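Local coordinates for SusD homolog (Bacteroides thetaiotaomicron, PDB 3EHM), which probably binds mucin O-glycans as a SusD-family lipoprotein of the outer membrane, serving glycan utilization by a gut symbiont, at residues Leu427-Gln430 against Glu431-Gln435. Residues are numbered along the deposited sequence; the frame is centred on the assembly and turned at random.
Sequences LSKQ and EEQLQ
Ser428 caps the first turn of helix 429-445 by accepting a hydrogen bond from Glu431: N of Glu431 lies 3.1 Å from OG of Ser428, with an N-H...O angle of 154°. With chi1 at 67°, OG sits between its own backbone N and carbonyl carbon, folded back over the helix start, as suits a short hydroxyl side chain at an N-cap. CG of Glu431, anti to its carbonyl carbon (chi1 -80°), makes a tight contact with OG of Ser428 at 3.1 Å.

The backbone then settles into alpha-helical bonding. Glu432 N donates to Ser428 O (2.9 Å), Gln433 N to Lys429 O, and Leu434 N to Gln430 O.

Leu427 CB rests on Glu431 CB at 3.8 Å, joining aliphatic carbons of the residue before the cap and the third residue of the helix. Farther along, CD1 of Leu427 meets the amide end of Gln435, the two side chains crossing at about a right angle; Phe461 and Tyr463 also touch this leucine. On another side, the extended Lys429 lays CE 3.7 Å from NE2 of Gln433, whose amide is hydrogen-bonded to Tyr423.

One water links Leu427 O to Glu432 OE1 (2.6 Å to the latter), while this buried glutamate also accepts from Thr416, Thr424 and Gly425. Glu431 OE2 forms a salt bridge with Arg523.

Carboxylates this close to the helix N-terminus would probably be favoured by its partial positive charge, though Glu431 turns its end to Arg523 and Glu432 is held mainly by its loop partners; these partners tie the helix start to the preceding loop and the C-terminal segment.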
loop_
_atom_site.group_PDB
_atom_site.type_symbol
_atom_site.label_atom_id
_atom_site.label_comp_id
_atom_site.label_asym_id
_atom_site.label_seq_id
_atom_site.Cartn_x
_atom_site.Cartn_y
_atom_site.Cartn_z
ATOM N N LEU A 427 -2.470 14.467 21.688
ATOM C CA LEU A 427 -2.724 13.055 21.961
ATOM C C LEU A 427 -1.822 12.669 23.130
ATOM O O LEU A 427 -0.944 13.445 23.523
ATOM C CB LEU A 427 -2.344 12.188 20.754
ATOM C CG LEU A 427 -2.924 12.515 19.379
ATOM C CD1 LEU A 427 -2.285 11.599 18.337
ATOM C CD2 LEU A 427 -4.434 12.347 19.395
ATOM N N SER A 428 -2.023 11.477 23.684
ATOM C CA SER A 428 -1.176 11.029 24.783
ATOM C C SER A 428 0.227 10.876 24.201
ATOM O O SER A 428 0.396 10.829 22.986
ATOM C CB SER A 428 -1.659 9.681 25.322
ATOM O OG SER A 428 -1.487 8.661 24.353
ATOM N N LYS A 429 1.233 10.795 25.064
ATOM C CA LYS A 429 2.603 10.655 24.598
ATOM C C LYS A 429 2.786 9.395 23.759
ATOM O O LYS A 429 3.382 9.444 22.681
ATOM C CB LYS A 429 3.571 10.631 25.779
ATOM C CG LYS A 429 5.028 10.617 25.363
ATOM C CD LYS A 429 5.942 10.622 26.571
ATOM C CE LYS A 429 7.398 10.576 26.155
ATOM N NZ LYS A 429 8.308 10.618 27.336
ATOM N N GLN A 430 2.279 8.266 24.250
ATOM C CA GLN A 430 2.406 7.014 23.513
ATOM C C GLN A 430 1.695 7.116 22.164
ATOM O O GLN A 430 2.208 6.647 21.149
ATOM C CB GLN A 430 1.822 5.844 24.315
ATOM C CG GLN A 430 2.034 4.489 23.640
ATOM C CD GLN A 430 1.485 3.328 24.450
ATOM O OE1 GLN A 430 0.293 3.273 24.749
ATOM N NE2 GLN A 430 2.356 2.388 24.801
ATOM N N GLU A 431 0.516 7.730 22.154
ATOM C CA GLU A 431 -0.243 7.886 20.916
ATOM C C GLU A 431 0.499 8.752 19.904
ATOM O O GLU A 431 0.444 8.487 18.706
ATOM C CB GLU A 431 -1.619 8.499 21.198
ATOM C CG GLU A 431 -2.658 7.505 21.704
ATOM C CD GLU A 431 -3.240 6.642 20.589
ATOM O OE1 GLU A 431 -3.823 7.207 19.638
ATOM O OE2 GLU A 431 -3.120 5.400 20.666
ATOM N N GLU A 432 1.185 9.790 20.380
ATOM C CA GLU A 432 1.921 10.660 19.468
ATOM C C GLU A 432 3.168 9.962 18.953
ATOM O O GLU A 432 3.587 10.187 17.821
ATOM C CB GLU A 432 2.307 11.984 20.140
ATOM C CG GLU A 432 2.910 12.973 19.144
ATOM C CD GLU A 432 2.992 14.395 19.668
ATOM O OE1 GLU A 432 2.425 14.677 20.749
ATOM O OE2 GLU A 432 3.621 15.234 18.985
ATOM N N GLN A 433 3.764 9.114 19.787
ATOM C CA GLN A 433 4.941 8.371 19.368
ATOM C C GLN A 433 4.519 7.438 18.231
ATOM O O GLN A 433 5.244 7.281 17.248
ATOM C CB GLN A 433 5.517 7.578 20.546
ATOM C CG GLN A 433 6.049 8.477 21.657
ATOM C CD GLN A 433 6.650 7.707 22.821
ATOM O OE1 GLN A 433 6.113 6.685 23.246
ATOM N NE2 GLN A 433 7.758 8.212 23.358
ATOM N N LEU A 434 3.344 6.823 18.363
ATOM C CA LEU A 434 2.840 5.951 17.305
ATOM C C LEU A 434 2.585 6.809 16.067
ATOM O O LEU A 434 2.890 6.412 14.943
ATOM C CB LEU A 434 1.531 5.273 17.720
ATOM C CG LEU A 434 0.847 4.449 16.614
ATOM C CD1 LEU A 434 1.738 3.276 16.218
ATOM C CD2 LEU A 434 -0.504 3.944 17.094
ATOM N N GLN A 435 2.028 7.997 16.277
ATOM C CA GLN A 435 1.745 8.895 15.164
ATOM C C GLN A 435 3.021 9.207 14.379
ATOM O O GLN A 435 3.004 9.232 13.144
ATOM C CB GLN A 435 1.107 10.189 15.672
ATOM C CG GLN A 435 0.763 11.181 14.570
ATOM C CD GLN A 435 0.137 12.445 15.111
ATOM O OE1 GLN A 435 0.513 12.923 16.177
ATOM N NE2 GLN A 435 -0.812 13.006 14.368
HETATM O O HOH W 1 -0.274 15.200 19.979
HETATM O O HOH W 2 1.855 13.840 23.182
HETATM O O HOH W 3 -1.844 3.603 22.182
#